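PDB 5H2A: KLLA0C04147p from Kluyveromyces lactis, which probably binds and transfers sterols as a member of the oxysterol-binding protein family, this chain being its ankyrin-repeat domain. Local coordinates for residues L258-A261 against A262-S266; G228-P231 against I232-L235. One frame throughout, in Å; residues are numbered along the deposited sequence.

Interaction 1: L258-A261 against A262-S266; sequences LEKA and AREQS
Arg263 folds its guanidinium back along helix 249-268, so that one face overlaps the backbone of the preceding turn. Lys260 CA and Glu259 O both lie over that face, near its rim, and Arg263 NH1 comes 3.5 Å from Lys260 CB. A bend at chi3 (-64°) helps to turn the group back over the helix. At the edge of the guanidinium, in its plane, a water accepts from Arg263 NH2 at 3.1 Å. The same water donates to Glu259 OE1 at 2.7 Å. It thereby joins two opposite charges that do not touch, Glu259 OE1 and Arg263 NH2 standing 5.0 Å apart.

A direct salt bridge spans the neighbouring i to i+4 pair, with Lys260 NZ 2.8 Å from Glu264 OE1. The ammonium approaches from above the carboxylate plane, 46° out of it, and Lys260 CE packs close to the other oxygen, Glu264 OE2. Lys260 starts with CG anti to its backbone nitrogen, then bends at chi3 and chi4 to bring NZ round to the acid. Beneath these side chains the helix is regular: Gln265 N donates to Ala261 O at 2.8 Å. A second water lies within hydrogen-bonding distance of both Ala261 O and Gln265 OE1, though whether it serves both is uncertain, while Gln265 NE2 is held by Asp269.

The helix has two unlike sides. Leu258 and Ala261 turn inward onto Leu215 of helix 208-215, and Leu258 also meets Leu199 and Val203 of helix 198-204, joining helix 249-268 to the stacked helices of this ankyrin-repeat domain. On the polar side, one salt bridge made directly and one water-bridged pair of opposite charges probably offset much of the local charge.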
loop_
_atom_site.group_PDB
_atom_site.type_symbol
_atom_site.label_atom_id
_atom_site.label_comp_id
_atom_site.label_asym_id
_atom_site.label_seq_id
_atom_site.Cartn_x
_atom_site.Cartn_y
_atom_site.Cartn_z
ATOM N N LEU A 258 3.071 13.067 -24.790
ATOM C CA LEU A 258 4.423 13.130 -24.232
ATOM C C LEU A 258 4.815 14.561 -23.897
ATOM O O LEU A 258 5.502 14.802 -22.894
ATOM C CB LEU A 258 5.419 12.513 -25.214
ATOM C CG LEU A 258 5.285 10.985 -25.315
ATOM C CD1 LEU A 258 6.087 10.453 -26.486
ATOM C CD2 LEU A 258 5.760 10.358 -23.990
ATOM N N GLU A 259 4.385 15.517 -24.724
ATOM C CA GLU A 259 4.687 16.919 -24.466
ATOM C C GLU A 259 3.985 17.406 -23.206
ATOM O O GLU A 259 4.597 18.090 -22.377
ATOM C CB GLU A 259 4.295 17.769 -25.676
ATOM C CG GLU A 259 5.288 17.696 -26.805
ATOM C CD GLU A 259 4.773 18.341 -28.104
ATOM O OE1 GLU A 259 3.586 18.739 -28.166
ATOM O OE2 GLU A 259 5.565 18.439 -29.063
ATOM N N LYS A 260 2.717 17.030 -23.024
ATOM C CA LYS A 260 2.014 17.400 -21.803
ATOM C C LYS A 260 2.635 16.722 -20.583
ATOM O O LYS A 260 2.768 17.340 -19.518
ATOM C CB LYS A 260 0.536 17.049 -21.935
ATOM C CG LYS A 260 -0.272 17.273 -20.672
ATOM C CD LYS A 260 -1.567 16.466 -20.691
ATOM C CE LYS A 260 -1.823 15.780 -19.340
ATOM N NZ LYS A 260 -0.737 14.811 -18.959
ATOM N N ALA A 261 3.030 15.452 -20.717
ATOM C CA ALA A 261 3.671 14.765 -19.596
ATOM C C ALA A 261 5.000 15.424 -19.232
ATOM O O ALA A 261 5.364 15.507 -18.050
ATOM C CB ALA A 261 3.868 13.285 -19.935
ATOM N N ALA A 262 5.725 15.918 -20.236
ATOM C CA ALA A 262 7.004 16.572 -19.985
ATOM C C ALA A 262 6.811 17.870 -19.214
ATOM O O ALA A 262 7.607 18.188 -18.318
ATOM C CB ALA A 262 7.733 16.829 -21.301
ATOM N N ARG A 263 5.751 18.620 -19.531
ATOM C CA ARG A 263 5.453 19.834 -18.772
ATOM C C ARG A 263 5.147 19.504 -17.316
ATOM O O ARG A 263 5.653 20.155 -16.396
ATOM C CB ARG A 263 4.285 20.593 -19.421
ATOM C CG ARG A 263 4.659 21.260 -20.759
ATOM C CD ARG A 263 3.556 22.190 -21.293
ATOM N NE ARG A 263 2.312 21.493 -21.615
ATOM C CZ ARG A 263 2.019 20.998 -22.822
ATOM N NH1 ARG A 263 0.867 20.379 -23.032
ATOM N NH2 ARG A 263 2.887 21.112 -23.817
ATOM N N GLU A 264 4.329 18.480 -17.086
ATOM C CA GLU A 264 3.993 18.110 -15.716
ATOM C C GLU A 264 5.215 17.569 -14.978
ATOM O O GLU A 264 5.427 17.876 -13.794
ATOM C CB GLU A 264 2.842 17.101 -15.739
ATOM C CG GLU A 264 1.601 17.697 -16.405
ATOM C CD GLU A 264 0.479 16.695 -16.617
ATOM O OE1 GLU A 264 0.752 15.476 -16.638
ATOM O OE2 GLU A 264 -0.681 17.136 -16.773
ATOM N N GLN A 265 6.053 16.802 -15.677
ATOM C CA GLN A 265 7.282 16.278 -15.082
ATOM C C GLN A 265 8.226 17.404 -14.668
ATOM O O GLN A 265 8.925 17.300 -13.649
ATOM C CB GLN A 265 7.983 15.348 -16.074
ATOM C CG GLN A 265 9.068 14.489 -15.447
ATOM C CD GLN A 265 8.503 13.523 -14.432
ATOM O OE1 GLN A 265 7.516 12.830 -14.697
ATOM N NE2 GLN A 265 9.110 13.487 -13.243
ATOM N N SER A 266 8.275 18.478 -15.460
ATOM C CA SER A 266 9.146 19.603 -15.129
ATOM C C SER A 266 8.782 20.204 -13.773
ATOM O O SER A 266 9.664 20.623 -13.012
ATOM C CB SER A 266 9.064 20.666 -16.224
ATOM O OG SER A 266 9.740 20.241 -17.390
HETATM O O HOH W 1 1.830 19.988 -26.519
HETATM O O HOH W 2 5.127 13.652 -15.655
#

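Interaction 2: G228-P231 against I232-L235; sequences GKLP and IDLL
Leu230 and Asp233 are joined by two polar links across a tight turn. In the first, Leu230 N donates to Asp233 OD2 at 2.9 Å, arriving from above the carboxylate plane, 40° out of it. Asp233 sets its CG anti to the carbonyl carbon (chi1 -62°), and this turns the acid back over the start of the turn. The second, Asp233 N to Leu230 O, is weak because it is strongly bent. A third bond, from Leu234 N to Pro231 O at 3.0 Å, closes the next i to i+3 step, as expected for the 3-10 segment that takes in Ile232, Asp233 and Leu234.

With Leu230 at the N-cap position, the bond from its N-H to the side chain three residues further on is one half of a capping box; the other half is missing, since Leu230 has no side-chain acceptor. The sequence Leu-Pro-Ile-Asp recalls the Thr-Pro-Leu-His motif that opens the first helix of canonical ankyrin repeats, with leucine, isoleucine and aspartate where the motif has threonine, leucine and histidine. Outside the turn, Lys229 O accepts from His200 of helix 198-204, which also packs against Pro231; Lys229 N is held by Asp225, and Gly228 O by Arg224.

Two apolar contacts add to these bonds. Leu230 CB lies 4.2 Å from Ile232 CG2. Leu234 CD2 meets the aliphatic end of Lys229, 4.0 Å from Lys229 CE, the two chains crossing at about a right angle. With an alanine here in place of Leu234, the Lys229 tail would probably lose its apolar neighbour and a gap would open beside Pro231 and His200. Close packing against polar atoms completes the turn, Leu230 CB being 3.5 Å from Asp233 OD2 and Leu234 CG 3.3 Å from Pro231 O.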
loop_
_atom_site.group_PDB
_atom_site.type_symbol
_atom_site.label_atom_id
_atom_site.label_comp_id
_atom_site.label_asym_id
_atom_site.label_seq_id
_atom_site.Cartn_x
_atom_site.Cartn_y
_atom_site.Cartn_z
ATOM N N GLY A 228 20.381 6.788 -25.134
ATOM C CA GLY A 228 20.324 8.214 -24.884
ATOM C C GLY A 228 19.100 8.935 -25.410
ATOM O O GLY A 228 19.053 10.168 -25.331
ATOM N N LYS A 229 18.100 8.214 -25.918
ATOM C CA LYS A 229 16.937 8.817 -26.558
ATOM C C LYS A 229 15.766 8.935 -25.589
ATOM O O LYS A 229 15.487 8.016 -24.812
ATOM C CB LYS A 229 16.507 7.994 -27.775
ATOM C CG LYS A 229 17.545 7.856 -28.889
ATOM C CD LYS A 229 17.201 6.677 -29.807
ATOM C CE LYS A 229 17.102 5.380 -29.000
ATOM N NZ LYS A 229 16.702 4.150 -29.752
ATOM N N LEU A 230 15.077 10.064 -25.650
ATOM C CA LEU A 230 13.799 10.246 -24.983
ATOM C C LEU A 230 12.692 9.521 -25.753
ATOM O O LEU A 230 12.782 9.372 -26.974
ATOM C CB LEU A 230 13.451 11.724 -24.899
ATOM C CG LEU A 230 14.426 12.645 -24.158
ATOM C CD1 LEU A 230 13.994 14.092 -24.309
ATOM C CD2 LEU A 230 14.491 12.256 -22.699
ATOM N N PRO A 231 11.624 9.090 -25.064
ATOM C CA PRO A 231 10.482 8.497 -25.782
ATOM C C PRO A 231 9.984 9.342 -26.949
ATOM O O PRO A 231 9.656 8.801 -28.012
ATOM C CB PRO A 231 9.426 8.358 -24.675
ATOM C CG PRO A 231 10.253 8.110 -23.432
ATOM C CD PRO A 231 11.448 9.026 -23.600
ATOM N N ILE A 232 9.931 10.665 -26.783
ATOM C CA ILE A 232 9.432 11.502 -27.869
ATOM C C ILE A 232 10.403 11.521 -29.054
ATOM O O ILE A 232 9.978 11.713 -30.202
ATOM C CB ILE A 232 9.126 12.916 -27.334
ATOM C CG1 ILE A 232 8.224 13.678 -28.325
ATOM C CG2 ILE A 232 10.428 13.661 -27.024
ATOM C CD1 ILE A 232 7.670 14.985 -27.778
ATOM N N ASP A 233 11.704 11.294 -28.821
ATOM C CA ASP A 233 12.655 11.171 -29.930
ATOM C C ASP A 233 12.374 9.964 -30.812
ATOM O O ASP A 233 12.936 9.869 -31.908
ATOM C CB ASP A 233 14.102 11.045 -29.425
ATOM C CG ASP A 233 14.578 12.265 -28.652
ATOM O OD1 ASP A 233 14.115 13.385 -28.965
ATOM O OD2 ASP A 233 15.429 12.096 -27.736
ATOM N N LEU A 234 11.569 9.007 -30.346
ATOM C CA LEU A 234 11.313 7.801 -31.130
ATOM C C LEU A 234 10.283 8.020 -32.226
ATOM O O LEU A 234 10.163 7.171 -33.111
ATOM C CB LEU A 234 10.848 6.665 -30.207
ATOM C CG LEU A 234 11.749 6.418 -28.995
ATOM C CD1 LEU A 234 11.133 5.392 -28.047
ATOM C CD2 LEU A 234 13.126 5.975 -29.449
ATOM N N LEU A 235 9.539 9.126 -32.181
ATOM C CA LEU A 235 8.533 9.435 -33.187
ATOM C C LEU A 235 9.121 10.376 -34.234
ATOM O O LEU A 235 9.606 11.464 -33.894
ATOM C CB LEU A 235 7.309 10.078 -32.534
ATOM C CG LEU A 235 6.711 9.280 -31.381
ATOM C CD1 LEU A 235 5.634 10.086 -30.673
ATOM C CD2 LEU A 235 6.148 7.976 -31.929
#

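How the interactions relate
Interaction 2 closes before interaction 1 opens, and the two meet directly, their centres 14 Å apart. Ile232 CD1 packs 3.7 Å from Glu259 CG, and Leu258 CD1 reaches Ile232 CA, Pro231 and Leu235. Both touch helix 198-204, the segment 258-266 through Leu258 and the turn 228-235 through Pro231 and Leu234, so one helix backs both. Interaction 1 is partly buried, with an apolar inner side and charged pairs on its outer side; interaction 2 is a surface contact, where a short turn is fixed mainly by backbone bonds and one carboxylate. Here the acids of the helix face basic side chains, Glu264 directly and Glu259 through water, while the aspartate of the turn accepts from a backbone N-H.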